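Local atomic coordinates of beta-lactamase (Klebsiella pneumoniae, PDB entry 6HUH), a protein that probably hydrolyses beta-lactam antibiotics to substituted beta-amino acids, acting as a class D beta-lactamase that confers antibiotic resistance. Residues Ile183-Asp188 against Gln193-Thr198; Lys164-Lys169 against Val220-Lys225. All blocks are in the same frame, centred on the assembly; numbering follows the deposited sequence.

Interaction 1. Residues Ile183-Asp188 against Gln193-Thr198; sequences ILRQPD and QIHGKT. With SO4 (sulfate ion), chain C.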
ATOM      1  N   ILE A 183      -1.942  -6.557  -5.627  1.00 31.85           N
ATOM      2  CA  ILE A 183      -2.853  -5.475  -5.224  1.00 29.99           C
ATOM      3  C   ILE A 183      -3.990  -5.959  -4.275  1.00 31.09           C
ATOM      4  O   ILE A 183      -4.503  -5.137  -3.511  1.00 29.83           O
ATOM      5  CB  ILE A 183      -3.392  -4.646  -6.428  1.00 31.69           C
ATOM      6  CG1 ILE A 183      -4.131  -5.496  -7.467  1.00 31.22           C
ATOM      7  CG2 ILE A 183      -2.268  -3.877  -7.054  1.00 32.57           C
ATOM      8  CD1 ILE A 183      -4.894  -4.688  -8.533  1.00 40.28           C
ATOM      9  N   LEU A 184      -4.315  -7.291  -4.277  1.00 27.33           N
ATOM     10  CA  LEU A 184      -5.373  -7.951  -3.453  1.00 26.72           C
ATOM     11  C   LEU A 184      -4.875  -8.665  -2.167  1.00 30.78           C
ATOM     12  O   LEU A 184      -5.696  -9.214  -1.432  1.00 29.37           O
ATOM     13  CB  LEU A 184      -6.163  -8.997  -4.292  1.00 25.86           C
ATOM     14  CG  LEU A 184      -7.234  -8.542  -5.272  1.00 27.48           C
ATOM     15  CD1 LEU A 184      -7.776  -9.722  -6.013  1.00 26.05           C
ATOM     16  CD2 LEU A 184      -8.360  -7.831  -4.563  1.00 29.42           C
ATOM     17  N   ARG A 185      -3.541  -8.708  -1.942  1.00 29.41           N
ATOM     18  CA  ARG A 185      -2.874  -9.353  -0.804  1.00 29.90           C
ATOM     19  C   ARG A 185      -3.302  -8.780   0.545  1.00 34.74           C
ATOM     20  O   ARG A 185      -3.438  -7.568   0.702  1.00 35.28           O
ATOM     21  CB  ARG A 185      -1.358  -9.299  -0.979  1.00 29.39           C
ATOM     22  CG  ARG A 185      -0.573 -10.141   0.013  1.00 35.11           C
ATOM     23  CD  ARG A 185       0.039 -11.379  -0.624  1.00 31.33           C
ATOM     24  NE  ARG A 185       1.266 -11.782   0.067  1.00 21.89           N
ATOM     25  CZ  ARG A 185       1.300 -12.444   1.218  1.00 44.82           C
ATOM     26  NH1 ARG A 185       0.168 -12.791   1.830  1.00 37.80           N
ATOM     27  NH2 ARG A 185       2.462 -12.748   1.780  1.00 33.60           N
ATOM     28  N   GLN A 186      -3.494  -9.679   1.513  1.00 30.97           N
ATOM     29  CA  GLN A 186      -3.948  -9.463   2.890  1.00 30.22           C
ATOM     30  C   GLN A 186      -2.891  -9.999   3.910  1.00 35.41           C
ATOM     31  O   GLN A 186      -1.966 -10.729   3.503  1.00 33.58           O
ATOM     32  CB  GLN A 186      -5.281 -10.231   3.081  1.00 30.09           C
ATOM     33  CG  GLN A 186      -6.460  -9.736   2.249  1.00 24.43           C
ATOM     34  CD  GLN A 186      -7.039  -8.449   2.785  1.00 40.94           C
ATOM     35  OE1 GLN A 186      -7.099  -8.229   4.001  1.00 32.84           O
ATOM     36  NE2 GLN A 186      -7.460  -7.560   1.882  1.00 29.81           N
ATOM     37  N   PRO A 187      -3.018  -9.696   5.239  1.00 35.10           N
ATOM     38  CA  PRO A 187      -2.047 -10.243   6.202  1.00 37.68           C
ATOM     39  C   PRO A 187      -2.079 -11.765   6.218  1.00 44.24           C
ATOM     40  O   PRO A 187      -3.144 -12.379   6.057  1.00 42.09           O
ATOM     41  CB  PRO A 187      -2.497  -9.664   7.555  1.00 39.58           C
ATOM     42  CG  PRO A 187      -3.348  -8.505   7.222  1.00 42.04           C
ATOM     43  CD  PRO A 187      -4.021  -8.860   5.930  1.00 36.13           C
ATOM     44  N   ASP A 188      -0.897 -12.358   6.422  1.00 43.99           N
ATOM     45  CA  ASP A 188      -0.649 -13.791   6.471  1.00 45.05           C
ATOM     46  C   ASP A 188      -1.335 -14.484   7.663  1.00 51.40           C
ATOM     47  O   ASP A 188      -1.830 -13.834   8.594  1.00 51.58           O
ATOM     48  CB  ASP A 188       0.873 -14.014   6.591  1.00 48.83           C
ATOM     49  CG  ASP A 188       1.648 -14.178   5.292  1.00 56.98           C
ATOM     50  OD1 ASP A 188       1.339 -13.447   4.313  1.00 55.16           O
ATOM     51  OD2 ASP A 188       2.625 -14.974   5.280  1.00 61.38           O
ATOM     52  N   GLN A 193      -0.507 -17.450   2.361  1.00 38.24           N
ATOM     53  CA  GLN A 193      -0.596 -16.159   1.711  1.00 36.69           C
ATOM     54  C   GLN A 193      -2.063 -15.899   1.483  1.00 39.01           C
ATOM     55  O   GLN A 193      -2.719 -16.694   0.824  1.00 38.53           O
ATOM     56  CB  GLN A 193       0.173 -16.171   0.380  1.00 38.48           C
ATOM     57  CG  GLN A 193       1.682 -15.959   0.516  1.00 52.82           C
ATOM     58  CD  GLN A 193       2.311 -15.706  -0.830  1.00 79.91           C
ATOM     59  OE1 GLN A 193       2.164 -14.629  -1.428  1.00 69.91           O
ATOM     60  NE2 GLN A 193       3.016 -16.703  -1.346  1.00 84.23           N
ATOM     61  N   ILE A 194      -2.592 -14.821   2.070  1.00 35.02           N
ATOM     62  CA  ILE A 194      -4.016 -14.467   1.975  1.00 32.76           C
ATOM     63  C   ILE A 194      -4.281 -13.368   0.908  1.00 33.24           C
ATOM     64  O   ILE A 194      -3.622 -12.335   0.892  1.00 33.38           O
ATOM     65  CB  ILE A 194      -4.585 -14.094   3.382  1.00 36.05           C
ATOM     66  CG1 ILE A 194      -4.135 -15.094   4.513  1.00 38.02           C
ATOM     67  CG2 ILE A 194      -6.109 -13.886   3.380  1.00 35.69           C
ATOM     68  CD1 ILE A 194      -4.534 -16.576   4.431  1.00 44.77           C
ATOM     69  N   HIS A 195      -5.224 -13.609   0.022  1.00 26.87           N
ATOM     70  CA  HIS A 195      -5.603 -12.633  -0.981  1.00 25.97           C
ATOM     71  C   HIS A 195      -7.097 -12.508  -0.821  1.00 30.17           C
ATOM     72  O   HIS A 195      -7.771 -13.533  -0.723  1.00 31.27           O
ATOM     73  CB  HIS A 195      -5.225 -13.114  -2.380  1.00 26.91           C
ATOM     74  CG  HIS A 195      -3.791 -13.547  -2.507  1.00 31.85           C
ATOM     75  ND1 HIS A 195      -2.818 -12.704  -3.029  1.00 33.44           N
ATOM     76  CD2 HIS A 195      -3.215 -14.730  -2.193  1.00 34.88           C
ATOM     77  CE1 HIS A 195      -1.695 -13.401  -3.023  1.00 34.23           C
ATOM     78  NE2 HIS A 195      -1.884 -14.625  -2.533  1.00 35.55           N
ATOM     79  N   GLY A 196      -7.597 -11.281  -0.694  1.00 25.70           N
ATOM     80  CA  GLY A 196      -9.025 -11.052  -0.467  1.00 25.11           C
ATOM     81  C   GLY A 196      -9.574  -9.673  -0.774  1.00 29.48           C
ATOM     82  O   GLY A 196      -8.828  -8.711  -0.965  1.00 30.25           O
ATOM     83  N   LYS A 197     -10.885  -9.566  -0.825  1.00 26.74           N
ATOM     84  CA  LYS A 197     -11.550  -8.302  -1.141  1.00 27.31           C
ATOM     85  C   LYS A 197     -12.907  -8.144  -0.431  1.00 30.64           C
ATOM     86  O   LYS A 197     -13.745  -9.045  -0.448  1.00 27.91           O
ATOM     87  CB  LYS A 197     -11.685  -8.125  -2.687  1.00 29.56           C
ATOM     88  CG  LYS A 197     -12.279  -6.784  -3.148  1.00 31.26           C
ATOM     89  CD  LYS A 197     -11.229  -5.680  -3.252  1.00 30.14           C
ATOM     90  CE  LYS A 197     -11.860  -4.322  -3.379  1.00 19.37           C
ATOM     91  NZ  LYS A 197     -12.306  -3.812  -2.067  1.00  9.23           N
ATOM     92  N   THR A 198     -13.100  -6.981   0.187  1.00 29.97           N
ATOM     93  CA  THR A 198     -14.356  -6.626   0.835  1.00 30.56           C
ATOM     94  C   THR A 198     -15.292  -5.948  -0.184  1.00 35.47           C
ATOM     95  O   THR A 198     -14.819  -5.325  -1.133  1.00 35.93           O
ATOM     96  CB  THR A 198     -14.127  -5.749   2.069  1.00 38.19           C
ATOM     97  OG1 THR A 198     -13.426  -4.562   1.698  1.00 37.03           O
ATOM     98  CG2 THR A 198     -13.399  -6.478   3.185  1.00 37.90           C
TER
HETATM   99  S   SO4 C 301     -16.007  -1.606   0.733  1.00 88.83           S
HETATM  100  O1  SO4 C 301     -16.117  -0.144   0.698  1.00 90.26           O
HETATM  101  O2  SO4 C 301     -16.763  -2.150   1.863  1.00 88.10           O
HETATM  102  O3  SO4 C 301     -16.560  -2.143  -0.499  1.00 88.72           O
HETATM  103  O4  SO4 C 301     -14.601  -1.987   0.856  1.00 88.46           O

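Interaction 2. Residues Lys164-Lys169 against Val220-Lys225; sequences KLVSGK and VGWASK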
ATOM      1  N   LYS A 164     -11.355 -20.562 -10.852  1.00 26.31           N
ATOM      2  CA  LYS A 164     -10.857 -20.541 -12.220  1.00 26.48           C
ATOM      3  C   LYS A 164      -9.613 -19.631 -12.312  1.00 30.29           C
ATOM      4  O   LYS A 164      -8.646 -19.982 -13.008  1.00 29.53           O
ATOM      5  CB  LYS A 164     -11.959 -20.086 -13.187  1.00 27.76           C
ATOM      6  CG  LYS A 164     -13.008 -21.154 -13.480  1.00 44.03           C
ATOM      7  CD  LYS A 164     -14.032 -20.678 -14.531  1.00 51.19           C
ATOM      8  CE  LYS A 164     -15.069 -21.724 -14.866  1.00 57.19           C
ATOM      9  NZ  LYS A 164     -14.507 -22.846 -15.672  1.00 62.61           N
ATOM     10  N   LEU A 165      -9.626 -18.473 -11.599  1.00 26.10           N
ATOM     11  CA  LEU A 165      -8.481 -17.578 -11.666  1.00 26.50           C
ATOM     12  C   LEU A 165      -7.295 -18.171 -10.880  1.00 32.85           C
ATOM     13  O   LEU A 165      -6.151 -18.048 -11.337  1.00 34.27           O
ATOM     14  CB  LEU A 165      -8.803 -16.091 -11.329  1.00 24.99           C
ATOM     15  CG  LEU A 165      -8.674 -15.481  -9.920  1.00 27.21           C
ATOM     16  CD1 LEU A 165      -7.236 -15.027  -9.639  1.00 27.35           C
ATOM     17  CD2 LEU A 165      -9.524 -14.220  -9.826  1.00 24.66           C
ATOM     18  N   VAL A 166      -7.570 -18.894  -9.780  1.00 28.30           N
ATOM     19  CA  VAL A 166      -6.523 -19.535  -8.986  1.00 28.83           C
ATOM     20  C   VAL A 166      -5.938 -20.818  -9.685  1.00 35.05           C
ATOM     21  O   VAL A 166      -4.782 -21.172  -9.428  1.00 35.56           O
ATOM     22  CB  VAL A 166      -7.022 -19.777  -7.544  1.00 31.63           C
ATOM     23  CG1 VAL A 166      -7.128 -21.258  -7.186  1.00 32.73           C
ATOM     24  CG2 VAL A 166      -6.147 -19.052  -6.562  1.00 31.17           C
ATOM     25  N   SER A 167      -6.719 -21.466 -10.581  1.00 32.19           N
ATOM     26  CA  SER A 167      -6.327 -22.685 -11.306  1.00 34.32           C
ATOM     27  C   SER A 167      -5.720 -22.452 -12.696  1.00 40.44           C
ATOM     28  O   SER A 167      -5.351 -23.416 -13.360  1.00 42.00           O
ATOM     29  CB  SER A 167      -7.513 -23.637 -11.435  1.00 38.55           C
ATOM     30  OG  SER A 167      -7.933 -24.151 -10.181  1.00 45.42           O
ATOM     31  N   GLY A 168      -5.611 -21.196 -13.118  1.00 37.93           N
ATOM     32  CA  GLY A 168      -5.089 -20.837 -14.433  1.00 39.42           C
ATOM     33  C   GLY A 168      -6.104 -21.099 -15.536  1.00 47.66           C
ATOM     34  O   GLY A 168      -5.751 -21.142 -16.725  1.00 50.09           O
ATOM     35  N   LYS A 169      -7.387 -21.282 -15.148  1.00 42.80           N
ATOM     36  CA  LYS A 169      -8.456 -21.578 -16.092  1.00 42.24           C
ATOM     37  C   LYS A 169      -8.960 -20.331 -16.856  1.00 43.81           C
ATOM     38  O   LYS A 169      -9.496 -20.477 -17.952  1.00 43.56           O
ATOM     39  CB  LYS A 169      -9.599 -22.348 -15.414  1.00 44.39           C
ATOM     40  CG  LYS A 169      -9.257 -23.817 -15.195  1.00 67.18           C
ATOM     41  CD  LYS A 169     -10.471 -24.638 -14.770  1.00 84.15           C
ATOM     42  CE  LYS A 169     -10.092 -25.918 -14.049  1.00 94.39           C
ATOM     43  NZ  LYS A 169      -9.892 -25.709 -12.584  1.00 94.72           N
ATOM     44  N   VAL A 220     -14.332 -12.095   0.114  1.00 28.15           N
ATOM     45  CA  VAL A 220     -14.042 -13.153  -0.857  1.00 26.91           C
ATOM     46  C   VAL A 220     -12.588 -13.199  -1.148  1.00 31.19           C
ATOM     47  O   VAL A 220     -11.944 -12.160  -1.090  1.00 32.48           O
ATOM     48  CB  VAL A 220     -14.908 -13.029  -2.146  1.00 28.43           C
ATOM     49  CG1 VAL A 220     -16.378 -13.054  -1.797  1.00 27.80           C
ATOM     50  CG2 VAL A 220     -14.587 -11.773  -2.930  1.00 27.27           C
ATOM     51  N   GLY A 221     -12.067 -14.385  -1.419  1.00 26.90           N
ATOM     52  CA  GLY A 221     -10.644 -14.549  -1.692  1.00 26.58           C
ATOM     53  C   GLY A 221     -10.114 -15.944  -1.503  1.00 28.59           C
ATOM     54  O   GLY A 221     -10.878 -16.899  -1.399  1.00 27.89           O
ATOM     55  N   TRP A 222      -8.809 -16.070  -1.498  1.00 26.34           N
ATOM     56  CA  TRP A 222      -8.166 -17.365  -1.354  1.00 28.54           C
ATOM     57  C   TRP A 222      -6.934 -17.270  -0.507  1.00 33.97           C
ATOM     58  O   TRP A 222      -6.391 -16.191  -0.334  1.00 34.61           O
ATOM     59  CB  TRP A 222      -7.825 -17.967  -2.731  1.00 28.62           C
ATOM     60  CG  TRP A 222      -6.707 -17.278  -3.467  1.00 30.31           C
ATOM     61  CD1 TRP A 222      -5.386 -17.632  -3.483  1.00 34.49           C
ATOM     62  CD2 TRP A 222      -6.825 -16.126  -4.308  1.00 29.44           C
ATOM     63  NE1 TRP A 222      -4.678 -16.782  -4.300  1.00 33.79           N
ATOM     64  CE2 TRP A 222      -5.530 -15.832  -4.802  1.00 33.74           C
ATOM     65  CE3 TRP A 222      -7.898 -15.288  -4.672  1.00 29.56           C
ATOM     66  CZ2 TRP A 222      -5.283 -14.744  -5.648  1.00 32.18           C
ATOM     67  CZ3 TRP A 222      -7.649 -14.211  -5.514  1.00 30.08           C
ATOM     68  CH2 TRP A 222      -6.357 -13.947  -5.990  1.00 31.18           C
ATOM     69  N   ALA A 223      -6.434 -18.418  -0.082  1.00 32.03           N
ATOM     70  CA  ALA A 223      -5.251 -18.595   0.732  1.00 32.62           C
ATOM     71  C   ALA A 223      -4.365 -19.653   0.072  1.00 40.30           C
ATOM     72  O   ALA A 223      -4.857 -20.706  -0.350  1.00 40.47           O
ATOM     73  CB  ALA A 223      -5.667 -19.058   2.105  1.00 33.76           C
ATOM     74  N   SER A 224      -3.061 -19.382  -0.029  1.00 39.74           N
ATOM     75  CA  SER A 224      -2.138 -20.335  -0.646  1.00 41.66           C
ATOM     76  C   SER A 224      -0.882 -20.630   0.195  1.00 46.88           C
ATOM     77  O   SER A 224      -0.412 -19.788   0.948  1.00 47.10           O
ATOM     78  CB  SER A 224      -1.767 -19.890  -2.061  1.00 45.65           C
ATOM     79  OG  SER A 224      -1.251 -18.569  -2.124  1.00 54.18           O
ATOM     80  N   LYS A 225      -0.365 -21.842   0.071  1.00 43.94           N
ATOM     81  CA  LYS A 225       0.841 -22.310   0.747  1.00 45.56           C
ATOM     82  C   LYS A 225       1.348 -23.412  -0.164  1.00 52.49           C
ATOM     83  O   LYS A 225       0.858 -24.551  -0.123  1.00 52.61           O
ATOM     84  CB  LYS A 225       0.544 -22.820   2.164  1.00 47.36           C
ATOM     85  CG  LYS A 225       1.721 -22.700   3.099  1.00 57.99           C
ATOM     86  CD  LYS A 225       1.496 -23.452   4.396  1.00 68.59           C
ATOM     87  CE  LYS A 225       2.684 -23.367   5.318  1.00 79.90           C
ATOM     88  NZ  LYS A 225       2.274 -23.021   6.705  1.00 91.27           N
TER

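Interaction 1. Residues Ile183-Asp188 against Gln193-Thr198
Ile-194 O receives two groups from the facing strand: the backbone N of Gln-186 donates to it at 2.7 Å, and the CA-H of Arg-185 makes a longer contact. The two strands form the antiparallel hairpin 185-189/192-201 of the penicillin-recognising fold, whose inner strand carries Lys-197 and Thr-198 of the Lys-Thr-Gly motif known from this family. Gly-196 N extends the pairing to Leu-184 O at 2.9 Å, although the strand axes run at 135° rather than strictly antiparallel. Arg-185 starts with CG anti to its own N (chi1 -170°) and bends at chi2, which brings its CD to 3.6 Å from CE1 of His-195. Beyond that bend the guanidinium crosses Gln-193, whose OE1 sits over one face with the amide plane turned by 58°; the angle is too poor for a hydrogen bond. Within 183-188 a salt bridge holds the Arg-185 guanidinium end-on, Asp-188 OD1 accepting from NH1 at 2.8 Å and from NH2 at 2.9 Å, close to the guanidinium plane. The ring of His-195 is held by Ala-181 O. Gln-186 NE2 adds only a weak 3.4 Å bond to Gly-196 O. Lys-197 crosses Leu-184 on its way to Ser-101 and Met-98, beside Ser-51, the predicted acyl-ester residue. A sulfate, probably from the crystallisation liquor and bound also by Ser-101 and Ser-246, accepts through O4 from Thr-198 OG1 at 3.0 Å.

Interaction 2. Residues Lys164-Lys169 against Val220-Lys225
Val-166 and Trp-222 meet in a CH-pi contact: the CG2 methyl of Val-166 stands 3.4 Å from the centroid of the five-membered ring of Trp-222, only 8° off the ring normal. The near-equal spacings confirm that it sits over the face, with Val-166 CG2 at 3.5 Å from Trp-222 CD1 and 3.7 Å from CE2. Relative to the whole indole the methyl is displaced from the middle toward the pyrrole end. CG of Trp-222 lies between its backbone N and carbonyl carbon (chi1 71°), which stands the indole up from the strand toward the helix. The second apolar contact reaches the six-membered ring, where Leu-165 CD1 approaches Trp-222 CH2 at 3.9 Å; the two side chains cross at about a right angle.

These contacts seat the C-terminal end of helix 155-166 on strand 215-225, a member of the antiparallel sheet at the heart of the penicillin-recognising fold. Trp-222 fills the interval between helix and sheet, since the nearest CA atoms, those of Val-166 and Trp-222, remain 8.1 Å apart. On the side of the indole opposite Val-166, the ring of His-195 stacks against it.

Backbone hydrogen bonding acts within the helical segment and shapes its exit. The helix closes in a Schellman motif: Gly-168 has positive phi (76°), and Lys-169 N returns to Lys-164 O at 2.8 Å. Leu-165 and Val-166, the residues that touch Trp-222, thus belong to the last turn; Ser-167 follows, and at Gly-168 the chain leaves the helix.

Overall arrangement
From the N terminus the chain runs through strands 26-30 and 36-41 and several helices before the end of helix 155-166 supplies residues 164-169. Helix 174-184 leads into strand 185-189, and the return as strand 192-201 lets interaction 1 close a hairpin with four residues between its segments, joining the edge strand 185-189 to the sheet. Strand 215-225 then closes the 50-residue loop of interaction 2, with interaction 1 nested inside; it joins helix 155-166 to the same sheet. The centres of the two contacts lie about 11 Å apart. Neighbouring strands 192-201 and 215-225 link them through probable hydrogen bonds, Gln-193 N to Ser-224 O (2.7 Å) and Lys-197 N to Val-220 O (2.8 Å).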